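ESSB (PDB 2YNQ) is a membrane-anchored component of the bacterial type VII secretion system, represented here by its extracellular domain, and probably works as a self-associating part of that machinery. Local coordinates at residues Glu75-Tyr80 with Arg97-Arg102; Leu104-Leu109 with Gln136-Tyr141. All coordinates share one frame; numbering follows the deposited sequence.

Contact 1 (Glu75-Tyr80 with Arg97-Arg102); sequences EQYMLY and RTIEDR
Ile99, at the C-terminal end of helix 89-99, fits between Gln76 and Tyr77, two consecutive residues of helix 75-85, and reaches each with a different branch. Its CG2 methyl approaches the phenol end of Tyr77, 3.5 Å from CZ, obliquely to the ring. The other branch runs toward Gln76: with CG1 anti to the carbonyl carbon (chi1 -67°), Ile99 CG1 comes 3.9 Å from Gln76 CB, and the two side chains run antiparallel alongside each other. The backbones are closest at the same place, Gln76 CA lying 7.3 Å from Ile99 CA.

Beyond the isoleucine, Tyr77 makes the one hydrogen bond between segments 75-80 and 97-102. Its OH donates to Asp101 OD2 at 3.0 Å, taking the anti lone pair of the carboxylate. OD2 sits at the ring edge, in the ring plane, whereas the carboxylate itself is turned 74° from that plane. Ser66 OG also hydrogen-bonds OD2, so two hydroxyls grip this oxygen, which should steady the carboxylate's rotation.

The other oxygen, OD1, caps the next helix through a weak bond to Leu104 N. Glu100, just after helix 89-99, leaves helical geometry with positive phi (60°), and Asp101 follows as the N-cap of helix 102-118. The site is a short helix-to-helix connection in an all-helical domain, its N-cap aspartate tied to the tyrosine of a packed helix.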
ATOM      1  N   GLU D  75       2.681  15.583  16.703  1.00 46.02           N
ATOM      2  CA  GLU D  75       1.454  15.871  15.971  1.00 45.32           C
ATOM      3  C   GLU D  75       1.624  15.766  14.437  1.00 44.42           C
ATOM      4  O   GLU D  75       0.758  15.207  13.754  1.00 43.97           O
ATOM      5  CB  GLU D  75       0.918  17.262  16.362  1.00 45.53           C
ATOM      6  CG  GLU D  75      -0.436  17.615  15.744  1.00 47.44           C
ATOM      7  CD  GLU D  75      -0.909  19.053  16.044  1.00 51.32           C
ATOM      8  OE1 GLU D  75      -0.099  19.888  16.529  1.00 53.66           O
ATOM      9  OE2 GLU D  75      -2.098  19.352  15.766  1.00 51.23           O
ATOM     10  N   GLN D  76       2.728  16.294  13.911  1.00 44.20           N
ATOM     11  CA  GLN D  76       2.957  16.351  12.468  1.00 43.86           C
ATOM     12  C   GLN D  76       2.973  14.989  11.793  1.00 42.30           C
ATOM     13  O   GLN D  76       2.403  14.821  10.711  1.00 41.90           O
ATOM     14  CB  GLN D  76       4.246  17.084  12.164  1.00 45.21           C
ATOM     15  CG  GLN D  76       4.181  18.577  12.411  1.00 48.90           C
ATOM     16  CD  GLN D  76       5.560  19.198  12.352  1.00 55.63           C
ATOM     17  OE1 GLN D  76       5.759  20.245  11.720  1.00 59.18           O
ATOM     18  NE2 GLN D  76       6.538  18.540  12.992  1.00 56.92           N
ATOM     19  N   TYR D  77       3.595  14.015  12.446  1.00 41.34           N
ATOM     20  CA  TYR D  77       3.606  12.639  11.967  1.00 40.21           C
ATOM     21  C   TYR D  77       2.223  12.025  11.940  1.00 38.79           C
ATOM     22  O   TYR D  77       1.886  11.288  11.006  1.00 38.06           O
ATOM     23  CB  TYR D  77       4.568  11.778  12.776  1.00 40.89           C
ATOM     24  CG  TYR D  77       6.015  11.996  12.397  1.00 43.51           C
ATOM     25  CD1 TYR D  77       6.580  11.304  11.319  1.00 43.65           C
ATOM     26  CD2 TYR D  77       6.824  12.912  13.103  1.00 45.54           C
ATOM     27  CE1 TYR D  77       7.912  11.511  10.953  1.00 46.27           C
ATOM     28  CE2 TYR D  77       8.170  13.119  12.736  1.00 48.03           C
ATOM     29  CZ  TYR D  77       8.691  12.408  11.656  1.00 49.26           C
ATOM     30  OH  TYR D  77      10.007  12.568  11.275  1.00 55.51           O
ATOM     31  N   MET D  78       1.416  12.349  12.941  1.00 38.03           N
ATOM     32  CA  MET D  78       0.043  11.890  12.968  1.00 37.31           C
ATOM     33  C   MET D  78      -0.745  12.504  11.831  1.00 36.71           C
ATOM     34  O   MET D  78      -1.473  11.803  11.128  1.00 36.34           O
ATOM     35  CB  MET D  78      -0.598  12.218  14.319  1.00 38.15           C
ATOM     36  CG  MET D  78       0.020  11.402  15.461  1.00 39.28           C
ATOM     37  SD  MET D  78      -0.745  11.757  17.057  1.00 44.45           S
ATOM     38  CE  MET D  78       0.361  10.881  18.157  1.00 42.05           C
ATOM     39  N   LEU D  79      -0.571  13.808  11.620  1.00 36.84           N
ATOM     40  CA  LEU D  79      -1.257  14.500  10.542  1.00 36.53           C
ATOM     41  C   LEU D  79      -0.833  13.963   9.189  1.00 36.27           C
ATOM     42  O   LEU D  79      -1.680  13.749   8.316  1.00 36.40           O
ATOM     43  CB  LEU D  79      -1.036  16.014  10.626  1.00 37.42           C
ATOM     44  CG  LEU D  79      -1.721  16.681  11.827  1.00 38.93           C
ATOM     45  CD1 LEU D  79      -1.307  18.185  11.994  1.00 36.17           C
ATOM     46  CD2 LEU D  79      -3.244  16.503  11.753  1.00 35.68           C
ATOM     47  N   TYR D  80       0.466  13.715   9.020  1.00 36.54           N
ATOM     48  CA  TYR D  80       0.971  13.113   7.794  1.00 36.49           C
ATOM     49  C   TYR D  80       0.192  11.838   7.455  1.00 36.73           C
ATOM     50  O   TYR D  80      -0.344  11.711   6.356  1.00 36.94           O
ATOM     51  CB  TYR D  80       2.448  12.778   7.920  1.00 36.31           C
ATOM     52  CG  TYR D  80       2.955  12.005   6.731  1.00 36.98           C
ATOM     53  CD1 TYR D  80       3.455  12.668   5.621  1.00 37.95           C
ATOM     54  CD2 TYR D  80       2.925  10.603   6.705  1.00 37.34           C
ATOM     55  CE1 TYR D  80       3.919  11.961   4.506  1.00 39.42           C
ATOM     56  CE2 TYR D  80       3.392   9.889   5.598  1.00 36.38           C
ATOM     57  CZ  TYR D  80       3.883  10.582   4.498  1.00 38.58           C
ATOM     58  OH  TYR D  80       4.355   9.924   3.377  1.00 39.50           O
ATOM     59  N   ARG D  97       7.628  17.591   3.864  1.00 47.44           N
ATOM     60  CA  ARG D  97       8.711  18.514   3.592  1.00 48.82           C
ATOM     61  C   ARG D  97       9.022  19.402   4.800  1.00 49.74           C
ATOM     62  O   ARG D  97      10.191  19.684   5.084  1.00 51.12           O
ATOM     63  CB  ARG D  97       8.379  19.370   2.388  1.00 49.09           C
ATOM     64  CG  ARG D  97       8.257  18.625   1.077  1.00 47.80           C
ATOM     65  CD  ARG D  97       8.338  19.671   0.004  1.00 48.65           C
ATOM     66  NE  ARG D  97       7.773  19.286  -1.279  1.00 49.71           N
ATOM     67  CZ  ARG D  97       8.408  18.559  -2.191  1.00 48.98           C
ATOM     68  NH1 ARG D  97       9.635  18.098  -1.942  1.00 50.11           N
ATOM     69  NH2 ARG D  97       7.805  18.284  -3.343  1.00 47.22           N
ATOM     70  N   THR D  98       7.984  19.827   5.513  1.00 49.26           N
ATOM     71  CA  THR D  98       8.161  20.639   6.706  1.00 50.57           C
ATOM     72  C   THR D  98       8.925  19.833   7.754  1.00 50.88           C
ATOM     73  O   THR D  98       9.817  20.358   8.414  1.00 52.03           O
ATOM     74  CB  THR D  98       6.796  21.075   7.279  1.00 50.53           C
ATOM     75  OG1 THR D  98       6.033  21.706   6.252  1.00 51.34           O
ATOM     76  CG2 THR D  98       6.956  22.047   8.440  1.00 51.18           C
ATOM     77  N   ILE D  99       8.554  18.561   7.890  1.00 50.01           N
ATOM     78  CA  ILE D  99       9.173  17.627   8.826  1.00 50.34           C
ATOM     79  C   ILE D  99      10.605  17.326   8.413  1.00 50.95           C
ATOM     80  O   ILE D  99      11.441  16.988   9.239  1.00 51.72           O
ATOM     81  CB  ILE D  99       8.379  16.292   8.846  1.00 49.43           C
ATOM     82  CG1 ILE D  99       6.992  16.496   9.444  1.00 49.88           C
ATOM     83  CG2 ILE D  99       9.096  15.221   9.647  1.00 49.50           C
ATOM     84  CD1 ILE D  99       6.054  15.314   9.170  1.00 50.33           C
ATOM     85  N   GLU D 100      10.872  17.454   7.121  1.00 51.40           N
ATOM     86  CA  GLU D 100      12.158  17.094   6.534  1.00 52.90           C
ATOM     87  C   GLU D 100      12.481  15.607   6.741  1.00 51.99           C
ATOM     88  O   GLU D 100      13.602  15.240   7.081  1.00 53.51           O
ATOM     89  CB  GLU D 100      13.277  17.999   7.065  1.00 54.65           C
ATOM     90  CG  GLU D 100      12.996  19.478   6.845  1.00 58.31           C
ATOM     91  CD  GLU D 100      14.192  20.350   7.153  1.00 62.54           C
ATOM     92  OE1 GLU D 100      14.453  20.635   8.339  1.00 64.81           O
ATOM     93  OE2 GLU D 100      14.871  20.755   6.198  1.00 65.06           O
ATOM     94  N   ASP D 101      11.483  14.762   6.539  1.00 49.79           N
ATOM     95  CA  ASP D 101      11.671  13.327   6.626  1.00 48.98           C
ATOM     96  C   ASP D 101      11.716  12.791   5.198  1.00 48.21           C
ATOM     97  O   ASP D 101      10.688  12.759   4.506  1.00 47.38           O
ATOM     98  CB  ASP D 101      10.516  12.693   7.411  1.00 47.58           C
ATOM     99  CG  ASP D 101      10.729  11.208   7.691  1.00 48.17           C
ATOM    100  OD1 ASP D 101      11.070  10.438   6.742  1.00 46.70           O
ATOM    101  OD2 ASP D 101      10.541  10.818   8.876  1.00 47.99           O
ATOM    102  N   ARG D 102      12.903  12.381   4.761  1.00 48.37           N
ATOM    103  CA  ARG D 102      13.154  12.029   3.345  1.00 47.69           C
ATOM    104  C   ARG D 102      12.200  10.968   2.807  1.00 46.04           C
ATOM    105  O   ARG D 102      11.521  11.183   1.806  1.00 45.21           O
ATOM    106  CB  ARG D 102      14.605  11.588   3.150  1.00 48.85           C
ATOM    107  CG  ARG D 102      14.961  11.287   1.714  1.00 50.07           C
ATOM    108  CD  ARG D 102      15.677   9.947   1.608  1.00 51.85           C
ATOM    109  NE  ARG D 102      16.846   9.914   2.470  1.00 53.74           N
ATOM    110  CZ  ARG D 102      17.054   9.057   3.466  1.00 53.36           C
ATOM    111  NH1 ARG D 102      16.190   8.100   3.757  1.00 51.87           N
ATOM    112  NH2 ARG D 102      18.171   9.154   4.166  1.00 55.39           N
TER

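Contact 2 (Leu104-Leu109 with Gln136-Tyr141); sequences LIVYAL and QEIKEY
Tyr141 lies against Ile105, Val106 and Leu109 where helices 102-118 and 124-152, which follow each other directly in the chain, pack as an antiparallel helical hairpin. The axes of the short segments 104-109 and 136-141 approach to 9.8 Å, and their N-to-C directions are 156° apart. The closest backbone pair, Val106 CA and Ile138 CA, is separated by 5.8 Å.

The tyrosine can be followed outward. Its CB meets Val106 CG2 at 3.5 Å, and the same methyl remains near CG, the valine and tyrosine side chains pointing in opposite directions as they pass. With CG anti to the carbonyl carbon (chi1 -75°), the ring lies across helix 102-118, reaching from Val106 over Leu109 to Ile105. CD2 is next to Leu109 CD1. One atom farther, CE2 packs 3.6 Å from Ile105 CG2, and CZ is near that methyl too; the isoleucine stands roughly perpendicular to the tyrosine. At the tip, Tyr141 OH comes to 3.9 Å from Ile105 CD1. All three aliphatic neighbours approach the ring obliquely.

One turn earlier on helix 124-152, Ile138 and Glu137 take up Leu109. Ile138 CG1 is 3.7 Å from Leu109 CB, while the leucine meets the extended Glu137 chain broadside. The glutamate thus contributes its methylene to an apolar contact while its OE2 forms a salt bridge with Arg97 of helix 89-99. Val106 also packs on Thr58 of the second subunit, so the second subunit comes up to the hairpin at Val106. Within the hairpin, the leucine's two methyls divide the glutamate between them: Leu109 CD1 sits 3.8 Å from Glu137 CG, and Leu109 CD2 lies 3.8 Å from Glu137 OE1.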
ATOM      1  N   LEU D 104       9.425   9.929   3.917  1.00 42.21           N
ATOM      2  CA  LEU D 104       8.039  10.324   3.949  1.00 40.62           C
ATOM      3  C   LEU D 104       7.723  11.211   2.752  1.00 39.98           C
ATOM      4  O   LEU D 104       6.641  11.108   2.174  1.00 39.92           O
ATOM      5  CB  LEU D 104       7.653  10.976   5.292  1.00 40.04           C
ATOM      6  CG  LEU D 104       7.591  10.067   6.540  1.00 39.92           C
ATOM      7  CD1 LEU D 104       6.915  10.783   7.703  1.00 39.84           C
ATOM      8  CD2 LEU D 104       6.900   8.746   6.298  1.00 36.35           C
ATOM      9  N   ILE D 105       8.661  12.065   2.364  1.00 40.20           N
ATOM     10  CA  ILE D 105       8.492  12.872   1.153  1.00 40.28           C
ATOM     11  C   ILE D 105       8.385  11.937  -0.033  1.00 40.71           C
ATOM     12  O   ILE D 105       7.469  12.057  -0.848  1.00 41.18           O
ATOM     13  CB  ILE D 105       9.647  13.887   0.930  1.00 41.51           C
ATOM     14  CG1 ILE D 105       9.726  14.872   2.111  1.00 41.24           C
ATOM     15  CG2 ILE D 105       9.469  14.615  -0.407  1.00 40.46           C
ATOM     16  CD1 ILE D 105      10.997  15.766   2.155  1.00 40.10           C
ATOM     17  N   VAL D 106       9.285  10.968  -0.112  1.00 41.07           N
ATOM     18  CA  VAL D 106       9.222  10.026  -1.213  1.00 41.46           C
ATOM     19  C   VAL D 106       7.887   9.291  -1.227  1.00 40.66           C
ATOM     20  O   VAL D 106       7.259   9.149  -2.285  1.00 41.18           O
ATOM     21  CB  VAL D 106      10.379   9.010  -1.187  1.00 42.47           C
ATOM     22  CG1 VAL D 106      10.110   7.905  -2.172  1.00 41.67           C
ATOM     23  CG2 VAL D 106      11.699   9.701  -1.489  1.00 42.18           C
ATOM     24  N   TYR D 107       7.444   8.822  -0.067  1.00 40.06           N
ATOM     25  CA  TYR D 107       6.193   8.066  -0.029  1.00 39.44           C
ATOM     26  C   TYR D 107       4.996   8.913  -0.481  1.00 39.17           C
ATOM     27  O   TYR D 107       4.122   8.444  -1.228  1.00 39.61           O
ATOM     28  CB  TYR D 107       5.956   7.491   1.351  1.00 39.44           C
ATOM     29  CG  TYR D 107       4.821   6.523   1.366  1.00 39.05           C
ATOM     30  CD1 TYR D 107       4.984   5.228   0.864  1.00 39.71           C
ATOM     31  CD2 TYR D 107       3.579   6.893   1.870  1.00 36.75           C
ATOM     32  CE1 TYR D 107       3.942   4.328   0.866  1.00 39.24           C
ATOM     33  CE2 TYR D 107       2.522   5.992   1.893  1.00 36.73           C
ATOM     34  CZ  TYR D 107       2.706   4.722   1.385  1.00 38.93           C
ATOM     35  OH  TYR D 107       1.653   3.843   1.369  1.00 39.65           O
ATOM     36  N   ALA D 108       4.975  10.171  -0.053  1.00 38.47           N
ATOM     37  CA  ALA D 108       3.926  11.092  -0.442  1.00 38.26           C
ATOM     38  C   ALA D 108       3.990  11.417  -1.941  1.00 39.09           C
ATOM     39  O   ALA D 108       2.961  11.518  -2.613  1.00 38.13           O
ATOM     40  CB  ALA D 108       4.014  12.345   0.396  1.00 38.45           C
ATOM     41  N   LEU D 109       5.208  11.537  -2.467  1.00 40.74           N
ATOM     42  CA  LEU D 109       5.420  11.745  -3.909  1.00 42.24           C
ATOM     43  C   LEU D 109       4.833  10.582  -4.708  1.00 43.23           C
ATOM     44  O   LEU D 109       4.170  10.790  -5.738  1.00 43.10           O
ATOM     45  CB  LEU D 109       6.900  11.938  -4.223  1.00 42.36           C
ATOM     46  CG  LEU D 109       7.437  13.344  -3.930  1.00 43.83           C
ATOM     47  CD1 LEU D 109       8.964  13.351  -3.892  1.00 44.26           C
ATOM     48  CD2 LEU D 109       6.889  14.431  -4.918  1.00 41.15           C
ATOM     49  N   GLN D 136      11.721  12.353 -11.215  1.00 75.81           N
ATOM     50  CA  GLN D 136      13.026  12.982 -11.096  1.00 77.64           C
ATOM     51  C   GLN D 136      13.306  13.378  -9.644  1.00 72.80           C
ATOM     52  O   GLN D 136      14.393  13.124  -9.120  1.00 73.61           O
ATOM     53  CB  GLN D 136      13.132  14.170 -12.079  1.00 82.14           C
ATOM     54  CG  GLN D 136      14.493  14.891 -12.123  1.00 87.70           C
ATOM     55  CD  GLN D 136      15.693  13.943 -12.176  1.00 92.11           C
ATOM     56  OE1 GLN D 136      16.412  13.776 -11.178  1.00 90.00           O
ATOM     57  NE2 GLN D 136      15.904  13.310 -13.335  1.00 96.49           N
ATOM     58  N   GLU D 137      12.312  13.963  -8.981  1.00 68.42           N
ATOM     59  CA  GLU D 137      12.435  14.257  -7.549  1.00 64.54           C
ATOM     60  C   GLU D 137      12.598  13.006  -6.680  1.00 62.06           C
ATOM     61  O   GLU D 137      13.423  12.973  -5.756  1.00 60.95           O
ATOM     62  CB  GLU D 137      11.260  15.078  -7.059  1.00 62.49           C
ATOM     63  CG  GLU D 137      11.472  15.581  -5.670  1.00 60.21           C
ATOM     64  CD  GLU D 137      10.481  16.635  -5.270  1.00 59.81           C
ATOM     65  OE1 GLU D 137       9.515  16.872  -6.034  1.00 59.13           O
ATOM     66  OE2 GLU D 137      10.679  17.230  -4.186  1.00 60.32           O
ATOM     67  N   ILE D 138      11.818  11.976  -6.982  1.00 61.61           N
ATOM     68  CA  ILE D 138      11.927  10.718  -6.253  1.00 61.27           C
ATOM     69  C   ILE D 138      13.334  10.154  -6.428  1.00 63.98           C
ATOM     70  O   ILE D 138      13.991   9.815  -5.445  1.00 62.76           O
ATOM     71  CB  ILE D 138      10.854   9.693  -6.704  1.00 62.36           C
ATOM     72  CG1 ILE D 138       9.494  10.064  -6.100  1.00 59.98           C
ATOM     73  CG2 ILE D 138      11.265   8.263  -6.313  1.00 63.64           C
ATOM     74  CD1 ILE D 138       8.311   9.471  -6.828  1.00 61.69           C
ATOM     75  N   LYS D 139      13.801  10.093  -7.674  1.00 67.92           N
ATOM     76  CA  LYS D 139      15.129   9.549  -7.950  1.00 72.53           C
ATOM     77  C   LYS D 139      16.228  10.351  -7.255  1.00 72.00           C
ATOM     78  O   LYS D 139      17.174   9.777  -6.717  1.00 73.08           O
ATOM     79  CB  LYS D 139      15.396   9.418  -9.450  1.00 78.22           C
ATOM     80  CG  LYS D 139      16.436   8.354  -9.733  1.00 85.53           C
ATOM     81  CD  LYS D 139      16.625   8.051 -11.213  1.00 93.33           C
ATOM     82  CE  LYS D 139      17.587   6.877 -11.354  1.00 99.79           C
ATOM     83  NZ  LYS D 139      17.888   6.589 -12.777  1.00109.44           N
ATOM     84  N   GLU D 140      16.071  11.671  -7.227  1.00 68.83           N
ATOM     85  CA  GLU D 140      16.988  12.526  -6.488  1.00 69.45           C
ATOM     86  C   GLU D 140      17.092  12.125  -5.002  1.00 64.31           C
ATOM     87  O   GLU D 140      18.206  11.957  -4.487  1.00 65.24           O
ATOM     88  CB  GLU D 140      16.622  14.011  -6.673  1.00 72.34           C
ATOM     89  CG  GLU D 140      17.796  14.968  -6.467  1.00 81.07           C
ATOM     90  CD  GLU D 140      19.088  14.451  -7.112  1.00 90.87           C
ATOM     91  OE1 GLU D 140      19.104  14.289  -8.356  1.00 97.69           O
ATOM     92  OE2 GLU D 140      20.086  14.194  -6.384  1.00 92.65           O
ATOM     93  N   TYR D 141      15.940  11.956  -4.331  1.00 60.45           N
ATOM     94  CA  TYR D 141      15.897  11.537  -2.917  1.00 57.98           C
ATOM     95  C   TYR D 141      16.416  10.126  -2.753  1.00 58.85           C
ATOM     96  O   TYR D 141      17.151   9.825  -1.809  1.00 59.22           O
ATOM     97  CB  TYR D 141      14.490  11.618  -2.338  1.00 55.23           C
ATOM     98  CG  TYR D 141      14.019  13.007  -2.035  1.00 53.89           C
ATOM     99  CD1 TYR D 141      14.684  13.807  -1.111  1.00 55.63           C
ATOM    100  CD2 TYR D 141      12.885  13.519  -2.657  1.00 51.54           C
ATOM    101  CE1 TYR D 141      14.245  15.106  -0.832  1.00 58.63           C
ATOM    102  CE2 TYR D 141      12.439  14.802  -2.388  1.00 52.71           C
ATOM    103  CZ  TYR D 141      13.126  15.588  -1.481  1.00 56.79           C
ATOM    104  OH  TYR D 141      12.666  16.848  -1.223  1.00 63.67           O
TER

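Overall arrangement
Contact 1 and contact 2 follow in series along the chain, with centres 14 Å apart, and successive helices 89-99 and 102-118 connect them. Two polar links join them directly. Arg97 NH1 forms a 2.6 Å salt bridge with Glu137 OE2, tying helix 89-99 to helix 124-152, and Tyr80 OH lies 2.8 Å from Leu104 O, a probable hydrogen bond from helix 75-85 to helix 102-118. Contact 1 is a surface contact, whereas contact 2 is buried. The side chain of Asp101 is about 9 Å from a bound sodium ion, too far to coordinate it; Arg62, Val65 and Asn67 are the residues seen at a sodium site.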